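Local atomic coordinates of glycosyl hydrolase family 88 (Pedobacter heparinus, PDB entry 3WIW), a protein that hydrolyses unsaturated glucuronyl saccharides with specificity for heparin, cleaving the unsaturated sugar from oligosaccharides produced by lyases. Residues A[53-58]-A[77-82]; A[66-69]-A[73-76]. All blocks are in the same frame, centred on the assembly; numbering follows the deposited sequence.

Contact 1 of 2, residues A[53-58]-A[77-82]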
loop_
_atom_site.group_PDB
_atom_site.type_symbol
_atom_site.label_atom_id
_atom_site.label_comp_id
_atom_site.label_asym_id
_atom_site.label_seq_id
_atom_site.Cartn_x
_atom_site.Cartn_y
_atom_site.Cartn_z
ATOM N N GLY A 53 7.883 -16.188 8.700
ATOM C CA GLY A 53 8.112 -16.782 7.391
ATOM C C GLY A 53 6.853 -17.349 6.742
ATOM O O GLY A 53 6.888 -17.768 5.581
ATOM N N MET A 54 5.751 -17.380 7.495
ATOM C CA MET A 54 4.456 -17.812 6.983
ATOM C C MET A 54 3.422 -16.810 7.490
ATOM O O MET A 54 2.655 -17.078 8.405
ATOM C CB MET A 54 4.143 -19.236 7.456
ATOM C CG MET A 54 5.019 -20.303 6.811
ATOM S SD MET A 54 4.764 -20.423 5.027
ATOM C CE MET A 54 3.331 -21.486 4.929
ATOM N N ASN A 55 3.416 -15.639 6.879
ATOM C CA ASN A 55 2.669 -14.518 7.420
ATOM C C ASN A 55 1.181 -14.590 7.137
ATOM O O ASN A 55 0.767 -15.089 6.093
ATOM C CB ASN A 55 3.259 -13.228 6.872
ATOM C CG ASN A 55 4.672 -13.034 7.339
ATOM O OD1 ASN A 55 4.903 -12.872 8.539
ATOM N ND2 ASN A 55 5.629 -13.135 6.429
ATOM N N PRO A 56 0.355 -14.094 8.063
ATOM C CA PRO A 56 -1.091 -14.112 7.794
ATOM C C PRO A 56 -1.439 -13.166 6.652
ATOM O O PRO A 56 -0.989 -12.016 6.647
ATOM C CB PRO A 56 -1.680 -13.630 9.121
ATOM C CG PRO A 56 -0.628 -12.772 9.713
ATOM C CD PRO A 56 0.679 -13.428 9.340
ATOM N N ARG A 57 -2.225 -13.657 5.690
ATOM C CA ARG A 57 -2.615 -12.859 4.535
ATOM C C ARG A 57 -4.104 -12.504 4.490
ATOM O O ARG A 57 -4.457 -11.346 4.356
ATOM C CB ARG A 57 -2.219 -13.564 3.234
ATOM C CG ARG A 57 -2.713 -12.847 1.983
ATOM C CD ARG A 57 -2.151 -13.466 0.696
ATOM N NE ARG A 57 -2.933 -13.065 -0.462
ATOM C CZ ARG A 57 -2.520 -13.040 -1.723
ATOM N NH1 ARG A 57 -1.239 -13.307 -2.022
ATOM N NH2 ARG A 57 -3.381 -12.697 -2.687
ATOM N N SER A 58 -4.974 -13.505 4.556
ATOM C CA SER A 58 -6.403 -13.270 4.432
ATOM C C SER A 58 -7.141 -14.444 5.057
ATOM O O SER A 58 -6.518 -15.400 5.531
ATOM C CB SER A 58 -6.821 -13.075 2.967
ATOM O OG SER A 58 -6.493 -14.213 2.183
ATOM N N PHE A 77 3.863 -7.317 4.613
ATOM C CA PHE A 77 2.931 -6.424 5.292
ATOM C C PHE A 77 2.773 -6.699 6.784
ATOM O O PHE A 77 2.783 -5.768 7.570
ATOM C CB PHE A 77 1.560 -6.419 4.613
ATOM C CG PHE A 77 1.584 -5.770 3.254
ATOM C CD1 PHE A 77 1.856 -4.400 3.126
ATOM C CD2 PHE A 77 1.334 -6.518 2.109
ATOM C CE1 PHE A 77 1.846 -3.772 1.883
ATOM C CE2 PHE A 77 1.339 -5.909 0.849
ATOM C CZ PHE A 77 1.612 -4.533 0.730
ATOM N N PHE A 78 2.629 -7.960 7.193
ATOM C CA PHE A 78 2.444 -8.273 8.613
ATOM C C PHE A 78 3.619 -7.786 9.491
ATOM O O PHE A 78 3.377 -7.077 10.466
ATOM C CB PHE A 78 2.151 -9.742 8.825
ATOM C CG PHE A 78 1.932 -10.101 10.260
ATOM C CD1 PHE A 78 0.824 -9.612 10.956
ATOM C CD2 PHE A 78 2.828 -10.921 10.920
ATOM C CE1 PHE A 78 0.619 -9.945 12.281
ATOM C CE2 PHE A 78 2.639 -11.265 12.247
ATOM C CZ PHE A 78 1.529 -10.781 12.939
ATOM N N PRO A 79 4.889 -8.093 9.126
ATOM C CA PRO A 79 5.950 -7.506 9.960
ATOM C C PRO A 79 5.915 -5.969 9.942
ATOM O O PRO A 79 6.153 -5.343 10.970
ATOM C CB PRO A 79 7.249 -8.065 9.372
ATOM C CG PRO A 79 6.875 -8.748 8.093
ATOM C CD PRO A 79 5.401 -9.075 8.158
ATOM N N GLY A 80 5.579 -5.360 8.810
ATOM C CA GLY A 80 5.430 -3.918 8.763
ATOM C C GLY A 80 4.372 -3.409 9.720
ATOM O O GLY A 80 4.558 -2.389 10.396
ATOM N N THR A 81 3.254 -4.118 9.788
ATOM C CA THR A 81 2.151 -3.751 10.680
ATOM C C THR A 81 2.587 -3.849 12.140
ATOM O O THR A 81 2.221 -2.998 12.973
ATOM C CB THR A 81 0.909 -4.606 10.389
ATOM O OG1 THR A 81 0.642 -4.519 8.984
ATOM C CG2 THR A 81 -0.305 -4.096 11.159
ATOM N N LEU A 82 3.403 -4.858 12.449
ATOM C CA LEU A 82 3.979 -4.973 13.783
ATOM C C LEU A 82 4.868 -3.767 14.116
ATOM O O LEU A 82 4.786 -3.220 15.222
ATOM C CB LEU A 82 4.768 -6.286 13.921
ATOM C CG LEU A 82 3.953 -7.589 13.984
ATOM C CD1 LEU A 82 4.885 -8.787 13.877
ATOM C CD2 LEU A 82 3.113 -7.647 15.273
#

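Contact 2 of 2, residues A[66-69]-A[73-76]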
loop_
_atom_site.group_PDB
_atom_site.type_symbol
_atom_site.label_atom_id
_atom_site.label_comp_id
_atom_site.label_asym_id
_atom_site.label_seq_id
_atom_site.Cartn_x
_atom_site.Cartn_y
_atom_site.Cartn_z
ATOM N N ARG A 66 -5.308 -17.950 5.085
ATOM C CA ARG A 66 -4.349 -18.047 3.984
ATOM C C ARG A 66 -3.053 -17.409 4.430
ATOM O O ARG A 66 -3.050 -16.274 4.907
ATOM C CB ARG A 66 -4.871 -17.338 2.739
ATOM C CG ARG A 66 -3.887 -17.339 1.596
ATOM C CD ARG A 66 -4.500 -16.781 0.325
ATOM N NE ARG A 66 -3.497 -16.690 -0.731
ATOM C CZ ARG A 66 -3.762 -16.342 -1.983
ATOM N NH1 ARG A 66 -2.784 -16.282 -2.873
ATOM N NH2 ARG A 66 -5.006 -16.079 -2.345
ATOM N N LEU A 67 -1.954 -18.142 4.272
ATOM C CA LEU A 67 -0.633 -17.688 4.700
ATOM C C LEU A 67 0.230 -17.252 3.511
ATOM O O LEU A 67 0.065 -17.754 2.388
ATOM C CB LEU A 67 0.093 -18.796 5.494
ATOM C CG LEU A 67 -0.658 -19.330 6.716
ATOM C CD1 LEU A 67 0.049 -20.526 7.306
ATOM C CD2 LEU A 67 -0.814 -18.215 7.745
ATOM N N ALA A 68 1.149 -16.324 3.775
ATOM C CA ALA A 68 2.017 -15.733 2.764
ATOM C C ALA A 68 3.468 -16.116 3.070
ATOM O O ALA A 68 4.115 -15.505 3.921
ATOM C CB ALA A 68 1.867 -14.229 2.773
ATOM N N PRO A 69 3.998 -17.130 2.376
ATOM C CA PRO A 69 5.429 -17.452 2.491
ATOM C C PRO A 69 6.295 -16.345 1.840
ATOM O O PRO A 69 5.771 -15.380 1.279
ATOM C CB PRO A 69 5.539 -18.782 1.725
ATOM C CG PRO A 69 4.475 -18.667 0.675
ATOM C CD PRO A 69 3.319 -17.949 1.348
ATOM N N TRP A 73 3.670 -11.860 -2.611
ATOM C CA TRP A 73 3.849 -10.411 -2.684
ATOM C C TRP A 73 3.381 -9.650 -1.441
ATOM O O TRP A 73 3.791 -8.497 -1.226
ATOM C CB TRP A 73 3.162 -9.836 -3.918
ATOM C CG TRP A 73 1.659 -9.638 -3.804
ATOM C CD1 TRP A 73 0.688 -10.550 -4.091
ATOM C CD2 TRP A 73 0.981 -8.429 -3.426
ATOM N NE1 TRP A 73 -0.569 -9.975 -3.924
ATOM C CE2 TRP A 73 -0.409 -8.673 -3.516
ATOM C CE3 TRP A 73 1.420 -7.157 -3.031
ATOM C CZ2 TRP A 73 -1.371 -7.697 -3.211
ATOM C CZ3 TRP A 73 0.473 -6.187 -2.730
ATOM C CH2 TRP A 73 -0.914 -6.463 -2.817
ATOM N N THR A 74 2.515 -10.272 -0.635
ATOM C CA THR A 74 1.991 -9.617 0.544
ATOM C C THR A 74 2.784 -9.964 1.794
ATOM O O THR A 74 2.424 -9.515 2.867
ATOM C CB THR A 74 0.508 -10.005 0.834
ATOM O OG1 THR A 74 0.462 -11.337 1.374
ATOM C CG2 THR A 74 -0.371 -9.905 -0.423
ATOM N N THR A 75 3.870 -10.735 1.671
ATOM C CA THR A 75 4.477 -11.324 2.853
ATOM C C THR A 75 5.101 -10.282 3.810
ATOM O O THR A 75 5.221 -10.523 5.017
ATOM C CB THR A 75 5.491 -12.405 2.441
ATOM O OG1 THR A 75 5.776 -13.235 3.567
ATOM C CG2 THR A 75 6.784 -11.791 1.907
ATOM N N GLY A 76 5.521 -9.140 3.278
ATOM C CA GLY A 76 6.133 -8.106 4.093
ATOM C C GLY A 76 5.169 -7.278 4.913
ATOM O O GLY A 76 5.619 -6.567 5.826
#

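Contact 1 of 2, residues A[53-58]-A[77-82]
The F78 ring packs against P56 and N55. F78 CB already lies 4.1 Å from N55 CB, while CG is anti to the backbone N, which carries the ring from the helix toward the strand. Beyond CG, F78 CD2 is 3.7 Å from P56 CD, and on the other branch F78 CD1 is 3.7 Å from P56 CG. Further out, F78 CE1 still meets P56 CG at 4.0 Å, and F78 CE2 stays close to P56 CD.

The pyrrolidine therefore covers one ring face: P56 CG sits 3.8 Å from the F78 centroid and 17° off the ring normal, a CH-pi contact. L82 CG from the same helix lies over the opposite face, F101 of helix 92-103 meets the ring edge-to-face, and L43 and A46 of helix 30-49 also touch the F78 side chain. This packing joins strand 55-59 of a two-stranded antiparallel hairpin to helix 77-89 of the alpha6/alpha6 barrel; the local axes approach to 8.3 Å at 107°.

N55 takes the ring edge. Its OD1 lies near the F78 plane, 3.7 Å from CD2, with the amide turned 44° from the ring. The same OD1 rests 3.8 Å from P79 CD, whereas ND2 of N55 is hydrogen-bonded to T75 OG1.

Contact 2 of 2, residues A[66-69]-A[73-76]
At the end of strand 65-68, where the second strand of the antiparallel hairpin gives way to the loop leading into helix 77-89 of the alpha6/alpha6 barrel, A68 and P69 meet T74 and T75. Only three residues separate the two segments, so this is a close local return of the chain, with the CA atoms of A68 and T75 5.0 Å apart.

One hydrogen bond crosses it: T75 OG1 donates to A68 O at 2.8 Å. The hydroxyl approaches at a C=O...O angle of 128° and from above the carbonyl plane, 52° out of it. With OG1 anti to the backbone N (chi1 -163°), the hydroxyl is directed to the end of the strand. It also passes 3.1 Å from P69 O, close but not a hydrogen bond. The same oxygen takes the bond from the N55 amide, and so links the two strands through one hydroxyl. A valine here would probably leave A68 O without this donor and the N55 amide without its acceptor, setting that amide freer to turn.

The A68 methyl, which points toward the loop, fills the rest of the contact. It lies 4.1 Å from T75 CB and also meets the hydroxyl of T74. That hydroxyl finds its polar partners in D72 and N375, to both of which T74 OG1 is hydrogen-bonded. The methyl of T74 is turned instead to its predecessor: T74 CG2 stands 3.3 Å above the plane of the W73 indole, over its centre, and A68 CB touches T74 OG1 at 3.5 Å.

Overall arrangement
Contacts 1 and 2 have centres 6 Å apart and share the hairpin: contact 1 uses strand 55-59, contact 2 strand 65-68. Probable backbone hydrogen bonds pair the strands, N55 O to A68 N at 2.7 Å and R57 N to R66 O at 2.9 Å, the latter at a classic beta bulge where R57 and S58 both face R66. From strand 55-59, R57 CD also packs on T74 OG1 at 3.4 Å. Contact 2 is the one nearer the probable catalytic site: the T74 side chain is about 8 Å from those of D116, the predicted nucleophile, and R246, predicted to bind substrate, and about 7 Å from a bound HEPES molecule. Contact 1 lies away from these sites.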